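Local coordinates for protein transketolase (Campylobacter jejuni, PDB 3M7I) that belongs to the thiamine diphosphate-dependent transketolase family and, as a two-chain assembly, binds thiamine diphosphate and 5-O-phosphono-beta-D-ribofuranose, at residues S414-I419 with F440-D445; F471-P476 with A497-R502; A342-N347 with S371-L376. All coordinates share one frame; numbering follows the deposited sequence.

Contact 1 (S414-I419 with F440-D445); sequences SATFFI and FIFTHD. With RP5 (5-O-phosphono-beta-D-ribofuranose), chain E.
Ser414 and Ile441 start a ladder of four backbone hydrogen bonds, in which Ile441 N donates to Ser414 O over 2.6 Å. Thr416 N then reaches back to Ile441 O, Thr443 N gives to Thr416 O, and Phe418 N closes on Thr443 O. Parallel pairing follows from Thr416 bonding through N and O to two different residues, Ile441 and Thr443, with N-to-C directions 18° apart; CA-H...O contacts, such as Phe442 CA to Thr416 O, fill in between. These strands, 411-417 and 439-443, are the two arms of a beta-alpha-beta unit whose connecting helix is 425-434, and they lie inside the parallel sheet of the pyrimidine binding domain.

Aromatic packing follows at the carboxy ends. Phe417 CE1 stands over the centre of the His444 imidazole, 3.3 Å above its plane; the two rings are oblique, with planes at 33°. Phe417 CG lies anti to the carbonyl carbon (chi1 -65°), which carries the ring obliquely across the His444 side chain; the Phe417 side chain's nearest approach to thiamine diphosphate is about 4 Å. Phe418 CD1 meets Phe442 CD2 at 3.5 Å, with the near-parallel rings slid so far that they barely overlap.

Polar bonds fix the imidazole from two sides. His444 ND1 donates to Thr443 OG1 at 2.7 Å, somewhat out of the ring plane, and that hydroxyl is also bonded to Asn372 OD1. His444 NE2 donates to O2X of 5-O-phosphono-beta-D-ribofuranose at 2.7 Å. A water accepts from Ile419 N and donates to His444 O, bridging the two segments just past the strands.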
loop_
_atom_site.group_PDB
_atom_site.type_symbol
_atom_site.label_atom_id
_atom_site.label_comp_id
_atom_site.label_asym_id
_atom_site.label_seq_id
_atom_site.Cartn_x
_atom_site.Cartn_y
_atom_site.Cartn_z
ATOM N N SER A 414 -3.762 -15.294 2.563
ATOM C CA SER A 414 -3.154 -14.438 1.567
ATOM C C SER A 414 -1.633 -14.537 1.621
ATOM O O SER A 414 -1.034 -14.489 2.705
ATOM C CB SER A 414 -3.551 -12.950 1.756
ATOM O OG SER A 414 -4.948 -12.718 1.801
ATOM N N ALA A 415 -1.017 -14.719 0.457
ATOM C CA ALA A 415 0.433 -14.876 0.329
ATOM C C ALA A 415 1.085 -14.015 -0.720
ATOM O O ALA A 415 0.601 -13.864 -1.860
ATOM C CB ALA A 415 0.778 -16.416 0.096
ATOM N N THR A 416 2.251 -13.477 -0.314
ATOM C CA THR A 416 3.185 -12.773 -1.158
ATOM C C THR A 416 4.582 -12.699 -0.450
ATOM O O THR A 416 4.709 -13.228 0.665
ATOM C CB THR A 416 2.672 -11.369 -1.567
ATOM O OG1 THR A 416 3.540 -10.822 -2.554
ATOM C CG2 THR A 416 2.425 -10.459 -0.311
ATOM N N PHE A 417 5.555 -12.060 -1.123
ATOM C CA PHE A 417 6.868 -11.731 -0.503
ATOM C C PHE A 417 6.610 -10.658 0.567
ATOM O O PHE A 417 5.753 -9.771 0.433
ATOM C CB PHE A 417 7.897 -11.192 -1.460
ATOM C CG PHE A 417 8.355 -12.144 -2.529
ATOM C CD1 PHE A 417 8.352 -13.516 -2.303
ATOM C CD2 PHE A 417 8.797 -11.663 -3.706
ATOM C CE1 PHE A 417 8.803 -14.366 -3.307
ATOM C CE2 PHE A 417 9.250 -12.549 -4.732
ATOM C CZ PHE A 417 9.265 -13.854 -4.480
ATOM N N PHE A 418 7.328 -10.726 1.675
ATOM C CA PHE A 418 7.092 -9.755 2.726
ATOM C C PHE A 418 7.274 -8.321 2.269
ATOM O O PHE A 418 6.540 -7.431 2.776
ATOM C CB PHE A 418 8.081 -10.069 3.886
ATOM C CG PHE A 418 7.852 -9.335 5.194
ATOM C CD1 PHE A 418 6.614 -8.978 5.653
ATOM C CD2 PHE A 418 8.927 -9.190 6.059
ATOM C CE1 PHE A 418 6.439 -8.383 6.871
ATOM C CE2 PHE A 418 8.755 -8.656 7.321
ATOM C CZ PHE A 418 7.504 -8.277 7.736
ATOM N N ILE A 419 8.188 -8.070 1.304
ATOM C CA ILE A 419 8.367 -6.736 0.817
ATOM C C ILE A 419 7.046 -6.231 0.197
ATOM O O ILE A 419 6.710 -5.058 0.334
ATOM C CB ILE A 419 9.566 -6.560 -0.153
ATOM C CG1 ILE A 419 9.807 -5.082 -0.447
ATOM C CG2 ILE A 419 9.351 -7.387 -1.424
ATOM C CD1 ILE A 419 9.910 -4.148 0.695
ATOM N N PHE A 440 -1.878 -14.171 6.984
ATOM C CA PHE A 440 -1.012 -13.514 6.009
ATOM C C PHE A 440 0.288 -14.242 5.933
ATOM O O PHE A 440 0.963 -14.398 6.944
ATOM C CB PHE A 440 -0.821 -12.015 6.386
ATOM C CG PHE A 440 -2.082 -11.188 6.198
ATOM C CD1 PHE A 440 -2.308 -10.501 5.039
ATOM C CD2 PHE A 440 -3.059 -11.191 7.183
ATOM C CE1 PHE A 440 -3.493 -9.766 4.889
ATOM C CE2 PHE A 440 -4.240 -10.491 7.052
ATOM C CZ PHE A 440 -4.427 -9.751 5.902
ATOM N N ILE A 441 0.607 -14.750 4.756
ATOM C CA ILE A 441 1.848 -15.496 4.563
ATOM C C ILE A 441 2.878 -14.659 3.763
ATOM O O ILE A 441 2.710 -14.310 2.606
ATOM C CB ILE A 441 1.544 -16.840 3.801
ATOM C CG1 ILE A 441 0.350 -17.586 4.432
ATOM C CG2 ILE A 441 2.798 -17.650 3.612
ATOM C CD1 ILE A 441 0.528 -17.889 5.874
ATOM N N PHE A 442 3.970 -14.290 4.454
ATOM C CA PHE A 442 4.952 -13.400 3.907
ATOM C C PHE A 442 6.350 -14.100 3.916
ATOM O O PHE A 442 7.052 -14.152 4.958
ATOM C CB PHE A 442 5.067 -12.108 4.756
ATOM C CG PHE A 442 3.818 -11.266 4.797
ATOM C CD1 PHE A 442 2.967 -11.147 3.722
ATOM C CD2 PHE A 442 3.494 -10.601 5.981
ATOM C CE1 PHE A 442 1.842 -10.316 3.805
ATOM C CE2 PHE A 442 2.366 -9.772 6.071
ATOM C CZ PHE A 442 1.522 -9.680 4.981
ATOM N N THR A 443 6.761 -14.546 2.759
ATOM C CA THR A 443 8.084 -15.171 2.573
ATOM C C THR A 443 9.160 -14.184 2.219
ATOM O O THR A 443 8.924 -13.002 2.000
ATOM C CB THR A 443 8.005 -16.387 1.596
ATOM O OG1 THR A 443 7.939 -15.942 0.225
ATOM C CG2 THR A 443 6.813 -17.342 2.027
ATOM N N HIS A 444 10.406 -14.655 2.115
ATOM C CA HIS A 444 11.478 -13.787 1.621
ATOM C C HIS A 444 11.672 -12.596 2.572
ATOM O O HIS A 444 11.709 -11.440 2.198
ATOM C CB HIS A 444 11.215 -13.395 0.164
ATOM C CG HIS A 444 11.314 -14.551 -0.780
ATOM N ND1 HIS A 444 10.503 -15.681 -0.684
ATOM C CD2 HIS A 444 12.070 -14.715 -1.893
ATOM C CE1 HIS A 444 10.834 -16.518 -1.657
ATOM N NE2 HIS A 444 11.762 -15.949 -2.415
ATOM N N ASP A 445 11.889 -12.941 3.811
ATOM C CA ASP A 445 11.707 -11.970 4.884
ATOM C C ASP A 445 12.847 -10.971 5.108
ATOM O O ASP A 445 12.703 -10.088 5.969
ATOM C CB ASP A 445 11.456 -12.651 6.198
ATOM C CG ASP A 445 12.660 -13.394 6.754
ATOM O OD1 ASP A 445 13.430 -14.041 6.000
ATOM O OD2 ASP A 445 12.831 -13.377 8.012
HETATM C C1 RP5 E . 11.492 -12.857 -8.412
HETATM O O4 RP5 E . 11.344 -13.706 -7.312
HETATM C C2 RP5 E . 11.452 -13.751 -9.637
HETATM O O2 RP5 E . 10.198 -13.559 -10.243
HETATM C C3 RP5 E . 11.787 -15.150 -9.141
HETATM O O3 RP5 E . 11.020 -16.192 -9.709
HETATM C C4 RP5 E . 11.453 -15.054 -7.680
HETATM C C5 RP5 E . 12.562 -15.650 -6.869
HETATM O O5 RP5 E . 12.421 -17.060 -6.967
HETATM P "P'" RP5 E . 12.815 -17.809 -5.649
HETATM O O1X RP5 E . 11.761 -18.747 -5.138
HETATM O O2X RP5 E . 13.203 -16.591 -4.633
HETATM O O3X RP5 E . 14.069 -18.808 -5.857
HETATM O O1 RP5 E . 12.761 -12.236 -8.367
HETATM O O HOH W 1 10.352 -9.908 0.448
#

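Contact 2 (F471-P476 with A497-R502); sequences FLTFRP and AFVLSR. With RP5 (5-O-phosphono-beta-D-ribofuranose), chain E.
Leu472 and Ala497 open the pairing of a second beta-alpha-beta unit, in which strand 472-474, outermost in the six-stranded parallel sheet of this chain, leads through helix 479-491 to strand 496-499. The short axes come within 4.9 Å of each other and diverge by 24°, as expected for parallel neighbours. Three backbone hydrogen bonds set the register: Ala497 N to Leu472 O, Phe474 N to Ala497 O, and Val499 N to Phe474 O, the last being 2.7 Å long.

Apolar groups pack on both faces of the sheet. On the face carrying Thr473 and Ala497, the Ala497 methyl sits at the edge of the Phe471 ring, CB to CE2 3.5 Å. Phe471 CG lies opposite the backbone N (chi1 -161°), and this brings the edge of the ring up to the start of the neighbouring strand. Thr473 CG2 meets Val499 CG2, while the hydroxyl of that threonine bonds to Glu566. On the other face Phe474 and Phe498 run side by side; Phe474 CD2 comes over a face of the Phe498 ring, at 4.1 Å from CE1, although the rings hardly overlap. Trp486 stacks on Phe498.

Beyond the strands, the aliphatic part of Arg475 crosses Val499, CD to CG1 4.0 Å, and its guanidinium forms salt bridges with Asp445 and Glu539. A water donates to both Pro476 O and Val499 O. At the far end the extended Arg502 side chain grips the phosphate of 5-O-phosphono-beta-D-ribofuranose edge-on, with NE 2.7 Å from O2X and NH1 2.8 Å from O3X.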
loop_
_atom_site.group_PDB
_atom_site.type_symbol
_atom_site.label_atom_id
_atom_site.label_comp_id
_atom_site.label_asym_id
_atom_site.label_seq_id
_atom_site.Cartn_x
_atom_site.Cartn_y
_atom_site.Cartn_z
ATOM N N PHE A 471 -2.785 -7.556 15.702
ATOM C CA PHE A 471 -2.187 -8.273 14.606
ATOM C C PHE A 471 -0.939 -8.919 15.105
ATOM O O PHE A 471 -0.023 -8.188 15.398
ATOM C CB PHE A 471 -1.891 -7.288 13.474
ATOM C CG PHE A 471 -1.705 -7.934 12.150
ATOM C CD1 PHE A 471 -2.673 -7.836 11.175
ATOM C CD2 PHE A 471 -0.522 -8.553 11.881
ATOM C CE1 PHE A 471 -2.530 -8.502 9.980
ATOM C CE2 PHE A 471 -0.283 -9.121 10.664
ATOM C CZ PHE A 471 -1.325 -9.134 9.700
ATOM N N LEU A 472 -0.872 -10.262 15.142
ATOM C CA LEU A 472 0.312 -11.008 15.618
ATOM C C LEU A 472 1.286 -11.196 14.485
ATOM O O LEU A 472 0.871 -11.538 13.378
ATOM C CB LEU A 472 -0.111 -12.418 16.153
ATOM C CG LEU A 472 -1.054 -12.461 17.344
ATOM C CD1 LEU A 472 -1.420 -13.879 17.698
ATOM C CD2 LEU A 472 -0.427 -11.759 18.551
ATOM N N THR A 473 2.575 -10.978 14.711
ATOM C CA THR A 473 3.558 -11.084 13.675
ATOM C C THR A 473 4.529 -12.173 14.117
ATOM O O THR A 473 5.371 -11.918 15.010
ATOM C CB THR A 473 4.260 -9.740 13.439
ATOM O OG1 THR A 473 3.267 -8.683 13.291
ATOM C CG2 THR A 473 5.162 -9.772 12.222
ATOM N N PHE A 474 4.377 -13.383 13.569
ATOM C CA PHE A 474 5.270 -14.511 13.885
ATOM C C PHE A 474 6.413 -14.583 12.902
ATOM O O PHE A 474 6.237 -14.494 11.676
ATOM C CB PHE A 474 4.538 -15.883 13.866
ATOM C CG PHE A 474 3.438 -16.008 14.847
ATOM C CD1 PHE A 474 3.704 -16.260 16.166
ATOM C CD2 PHE A 474 2.147 -15.857 14.488
ATOM C CE1 PHE A 474 2.725 -16.338 17.065
ATOM C CE2 PHE A 474 1.140 -15.942 15.442
ATOM C CZ PHE A 474 1.454 -16.196 16.722
ATOM N N ARG A 475 7.620 -14.742 13.464
ATOM C CA ARG A 475 8.799 -14.894 12.677
ATOM C C ARG A 475 9.541 -16.127 13.220
ATOM O O ARG A 475 10.541 -16.013 14.036
ATOM C CB ARG A 475 9.625 -13.637 12.680
ATOM C CG ARG A 475 10.890 -13.679 11.812
ATOM C CD ARG A 475 11.550 -12.309 11.592
ATOM N NE ARG A 475 12.623 -12.376 10.633
ATOM C CZ ARG A 475 13.923 -12.261 10.885
ATOM N NH1 ARG A 475 14.385 -12.062 12.131
ATOM N NH2 ARG A 475 14.784 -12.364 9.888
ATOM N N PRO A 476 9.081 -17.326 12.742
ATOM C CA PRO A 476 9.629 -18.561 13.315
ATOM C C PRO A 476 11.063 -18.841 12.920
ATOM O O PRO A 476 11.479 -18.581 11.802
ATOM C CB PRO A 476 8.697 -19.658 12.776
ATOM C CG PRO A 476 8.188 -19.138 11.522
ATOM C CD PRO A 476 7.974 -17.631 11.798
ATOM N N ALA A 497 0.312 -12.717 10.905
ATOM C CA ALA A 497 1.163 -12.889 9.763
ATOM C C ALA A 497 2.267 -13.845 10.115
ATOM O O ALA A 497 2.712 -13.903 11.294
ATOM C CB ALA A 497 1.794 -11.563 9.366
ATOM N N PHE A 498 2.728 -14.508 9.084
ATOM C CA PHE A 498 3.838 -15.412 9.185
ATOM C C PHE A 498 4.981 -14.882 8.314
ATOM O O PHE A 498 4.843 -14.725 7.088
ATOM C CB PHE A 498 3.447 -16.848 8.808
ATOM C CG PHE A 498 2.402 -17.419 9.681
ATOM C CD1 PHE A 498 2.745 -18.207 10.764
ATOM C CD2 PHE A 498 1.053 -17.071 9.510
ATOM C CE1 PHE A 498 1.770 -18.741 11.605
ATOM C CE2 PHE A 498 0.085 -17.609 10.325
ATOM C CZ PHE A 498 0.447 -18.405 11.421
ATOM N N VAL A 499 6.119 -14.625 8.935
ATOM C CA VAL A 499 7.230 -13.971 8.277
ATOM C C VAL A 499 8.288 -15.041 8.149
ATOM O O VAL A 499 8.838 -15.493 9.143
ATOM C CB VAL A 499 7.738 -12.764 9.087
ATOM C CG1 VAL A 499 9.013 -12.168 8.473
ATOM C CG2 VAL A 499 6.602 -11.696 9.224
ATOM N N LEU A 500 8.558 -15.415 6.925
ATOM C CA LEU A 500 9.239 -16.678 6.581
ATOM C C LEU A 500 10.469 -16.470 5.665
ATOM O O LEU A 500 10.521 -15.570 4.883
ATOM C CB LEU A 500 8.200 -17.613 5.891
ATOM C CG LEU A 500 6.921 -17.767 6.687
ATOM C CD1 LEU A 500 5.762 -18.359 5.775
ATOM C CD2 LEU A 500 7.231 -18.590 7.906
ATOM N N SER A 501 11.489 -17.328 5.801
ATOM C CA SER A 501 12.706 -17.178 5.067
ATOM C C SER A 501 12.709 -17.827 3.687
ATOM O O SER A 501 12.060 -18.876 3.512
ATOM C CB SER A 501 13.886 -17.836 5.788
ATOM O OG SER A 501 13.727 -19.256 5.874
ATOM N N ARG A 502 13.468 -17.253 2.779
ATOM C CA ARG A 502 13.789 -17.928 1.494
ATOM C C ARG A 502 14.808 -19.010 1.753
ATOM O O ARG A 502 14.689 -20.121 1.241
ATOM C CB ARG A 502 14.342 -16.929 0.513
ATOM C CG ARG A 502 14.719 -17.513 -0.856
ATOM C CD ARG A 502 15.392 -16.487 -1.735
ATOM N NE ARG A 502 15.471 -16.926 -3.124
ATOM C CZ ARG A 502 16.573 -17.212 -3.785
ATOM N NH1 ARG A 502 16.466 -17.638 -5.065
ATOM N NH2 ARG A 502 17.772 -17.061 -3.234
HETATM C C1 RP5 E . 11.492 -12.857 -8.412
HETATM O O4 RP5 E . 11.344 -13.706 -7.312
HETATM C C2 RP5 E . 11.452 -13.751 -9.637
HETATM O O2 RP5 E . 10.198 -13.559 -10.243
HETATM C C3 RP5 E . 11.787 -15.150 -9.141
HETATM O O3 RP5 E . 11.020 -16.192 -9.709
HETATM C C4 RP5 E . 11.453 -15.054 -7.680
HETATM C C5 RP5 E . 12.562 -15.650 -6.869
HETATM O O5 RP5 E . 12.421 -17.060 -6.967
HETATM P "P'" RP5 E . 12.815 -17.809 -5.649
HETATM O O1X RP5 E . 11.761 -18.747 -5.138
HETATM O O2X RP5 E . 13.203 -16.591 -4.633
HETATM O O3X RP5 E . 14.069 -18.808 -5.857
HETATM O O1 RP5 E . 12.761 -12.236 -8.367
HETATM O O HOH W 2 11.041 -17.322 9.551
#

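Contact 3 (A342-N347 with S371-L376). With RP5 (5-O-phosphono-beta-D-ribofuranose), chain E.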
loop_
_atom_site.group_PDB
_atom_site.type_symbol
_atom_site.label_atom_id
_atom_site.label_comp_id
_atom_site.label_asym_id
_atom_site.label_seq_id
_atom_site.Cartn_x
_atom_site.Cartn_y
_atom_site.Cartn_z
ATOM N N ALA A 342 14.120 -24.137 5.157
ATOM C CA ALA A 342 13.661 -22.730 5.018
ATOM C C ALA A 342 12.240 -22.705 5.612
ATOM O O ALA A 342 11.451 -23.609 5.360
ATOM C CB ALA A 342 13.631 -22.303 3.535
ATOM N N THR A 343 11.880 -21.645 6.307
ATOM C CA THR A 343 10.579 -21.654 6.926
ATOM C C THR A 343 9.491 -21.404 5.884
ATOM O O THR A 343 8.333 -21.706 6.186
ATOM C CB THR A 343 10.462 -20.679 8.089
ATOM O OG1 THR A 343 10.960 -19.389 7.706
ATOM C CG2 THR A 343 11.315 -21.210 9.310
ATOM N N ARG A 344 9.831 -20.968 4.678
ATOM C CA ARG A 344 8.781 -20.990 3.605
ATOM C C ARG A 344 8.314 -22.432 3.335
ATOM O O ARG A 344 7.152 -22.692 3.011
ATOM C CB ARG A 344 9.218 -20.304 2.346
ATOM C CG ARG A 344 10.383 -20.855 1.662
ATOM C CD ARG A 344 10.579 -20.192 0.315
ATOM N NE ARG A 344 11.863 -20.611 -0.289
ATOM C CZ ARG A 344 12.176 -20.475 -1.572
ATOM N NH1 ARG A 344 11.286 -20.021 -2.481
ATOM N NH2 ARG A 344 13.387 -20.908 -2.007
ATOM N N ASP A 345 9.252 -23.347 3.474
ATOM C CA ASP A 345 9.015 -24.741 3.217
ATOM C C ASP A 345 8.264 -25.452 4.333
ATOM O O ASP A 345 7.350 -26.158 4.068
ATOM C CB ASP A 345 10.313 -25.464 2.886
ATOM C CG ASP A 345 10.899 -25.051 1.554
ATOM O OD1 ASP A 345 10.194 -24.732 0.603
ATOM O OD2 ASP A 345 12.098 -25.054 1.450
ATOM N N SER A 346 8.677 -25.257 5.575
ATOM C CA SER A 346 7.939 -25.778 6.699
ATOM C C SER A 346 6.501 -25.210 6.627
ATOM O O SER A 346 5.535 -25.924 6.879
ATOM C CB SER A 346 8.575 -25.439 8.078
ATOM O OG SER A 346 8.783 -24.057 8.262
ATOM N N ASN A 347 6.373 -23.937 6.254
ATOM C CA ASN A 347 5.061 -23.316 6.359
ATOM C C ASN A 347 4.169 -23.926 5.255
ATOM O O ASN A 347 2.985 -24.159 5.419
ATOM C CB ASN A 347 5.163 -21.796 6.135
ATOM C CG ASN A 347 3.852 -21.120 6.316
ATOM O OD1 ASN A 347 3.157 -20.750 5.312
ATOM N ND2 ASN A 347 3.435 -21.009 7.518
ATOM N N SER A 371 7.067 -19.819 -5.254
ATOM C CA SER A 371 8.152 -19.233 -4.525
ATOM C C SER A 371 7.740 -19.085 -3.040
ATOM O O SER A 371 8.553 -19.286 -2.095
ATOM C CB SER A 371 8.480 -17.901 -5.160
ATOM O OG SER A 371 9.551 -17.326 -4.521
ATOM N N ASN A 372 6.468 -18.782 -2.795
ATOM C CA ASN A 372 5.931 -18.720 -1.404
ATOM C C ASN A 372 5.713 -20.116 -0.815
ATOM O O ASN A 372 5.584 -20.264 0.378
ATOM C CB ASN A 372 4.575 -17.965 -1.315
ATOM C CG ASN A 372 4.676 -16.446 -1.624
ATOM O OD1 ASN A 372 5.768 -15.765 -1.528
ATOM N ND2 ASN A 372 3.532 -15.920 -2.122
ATOM N N LYS A 373 5.677 -21.131 -1.690
ATOM C CA LYS A 373 5.421 -22.496 -1.264
ATOM C C LYS A 373 4.012 -22.658 -0.673
ATOM O O LYS A 373 3.837 -23.365 0.252
ATOM C CB LYS A 373 6.516 -22.994 -0.307
ATOM C CG LYS A 373 7.944 -22.828 -0.836
ATOM C CD LYS A 373 8.142 -23.546 -2.201
ATOM C CE LYS A 373 9.585 -23.572 -2.739
ATOM N NZ LYS A 373 10.392 -24.511 -1.992
ATOM N N THR A 374 2.989 -22.096 -1.316
ATOM C CA THR A 374 1.653 -22.107 -0.775
ATOM C C THR A 374 0.678 -22.994 -1.586
ATOM O O THR A 374 -0.499 -23.113 -1.251
ATOM C CB THR A 374 1.119 -20.623 -0.740
ATOM O OG1 THR A 374 1.181 -20.057 -2.047
ATOM C CG2 THR A 374 1.950 -19.796 0.241
ATOM N N GLU A 375 1.177 -23.681 -2.622
ATOM C CA GLU A 375 0.288 -24.523 -3.399
ATOM C C GLU A 375 -0.245 -25.637 -2.478
ATOM O O GLU A 375 0.487 -26.289 -1.724
ATOM C CB GLU A 375 1.003 -25.190 -4.603
ATOM C CG GLU A 375 -0.039 -25.845 -5.587
ATOM C CD GLU A 375 0.590 -26.646 -6.737
ATOM O OE1 GLU A 375 1.816 -26.530 -6.959
ATOM O OE2 GLU A 375 -0.144 -27.420 -7.416
ATOM N N LEU A 376 -1.551 -25.830 -2.541
ATOM C CA LEU A 376 -2.214 -26.879 -1.758
ATOM C C LEU A 376 -2.332 -28.082 -2.710
ATOM O O LEU A 376 -3.151 -28.104 -3.648
ATOM C CB LEU A 376 -3.577 -26.417 -1.252
ATOM C CG LEU A 376 -3.532 -25.116 -0.430
ATOM C CD1 LEU A 376 -4.981 -24.683 -0.222
ATOM C CD2 LEU A 376 -2.746 -25.320 0.872
HETATM C C1 RP5 E . 11.492 -12.857 -8.412
HETATM O O4 RP5 E . 11.344 -13.706 -7.312
HETATM C C2 RP5 E . 11.452 -13.751 -9.637
HETATM O O2 RP5 E . 10.198 -13.559 -10.243
HETATM C C3 RP5 E . 11.787 -15.150 -9.141
HETATM O O3 RP5 E . 11.020 -16.192 -9.709
HETATM C C4 RP5 E . 11.453 -15.054 -7.680
HETATM C C5 RP5 E . 12.562 -15.650 -6.869
HETATM O O5 RP5 E . 12.421 -17.060 -6.967
HETATM P "P'" RP5 E . 12.815 -17.809 -5.649
HETATM O O1X RP5 E . 11.761 -18.747 -5.138
HETATM O O2X RP5 E . 13.203 -16.591 -4.633
HETATM O O3X RP5 E . 14.069 -18.808 -5.857
HETATM O O1 RP5 E . 12.761 -12.236 -8.367
HETATM O O HOH W 3 4.722 -20.960 2.942
#
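Arg344 and Lys373 make the closest backbone approach, 6.1 Å between their CA atoms, where the first turn of helix 343-357 passes the end of helix 369-372. Ala342 is the N-cap residue, its O accepting from both Asp345 N and Ser346 N. Lys373 leaves helical geometry with a positive phi of 64°, and its CB faces the Arg344 turn.

The extended Arg344 side chain uses one nitrogen twice. NH1 donates to Ser371 O at 2.9 Å, in the guanidinium plane and on a carbonyl lone pair, and to O1X of 5-O-phosphono-beta-D-ribofuranose at 3.0 Å. Ser371 OG bonds to that same O1X at 2.7 Å, so NH1, the phosphate oxygen and Ser371, through both OG and O, form one closed circuit. Lys373 CE lies over one face of the guanidinium, 3.9 Å above its plane. Bends at chi2 (-57°) and chi4 (74°) fold the lysine chain back, turning NZ onto the syn lone pair of Asp345 OD1, a salt bridge of 2.6 Å.

The Asn372 side chain packs on Ala415 and Phe417, and that of Arg344 on Thr443. The contact thus lies between helix 343-357 and the carboxy-terminal halves of strands 411-417 and 439-443.

In the fold
From the N terminus, contact 3 closes first, folding the chain back after helix 343-357 and strand 361-365. Contact 1 then closes the crossover through helix 425-434, and contact 2 the one through helix 479-491. The three loops follow in series, neither nesting nor crossing. Contacts 1 and 2 join in one sheet, since strands 439-443 and 496-499 are neighbours: Phe440 O lies 2.8 Å from Phe498 N. Contact 3 meets contact 2 where Thr343 OG1 bonds to Ser501 N. All three converge on the phosphate of 5-O-phosphono-beta-D-ribofuranose, a ligand also bonded by Asp452 and by His259 of the second subunit.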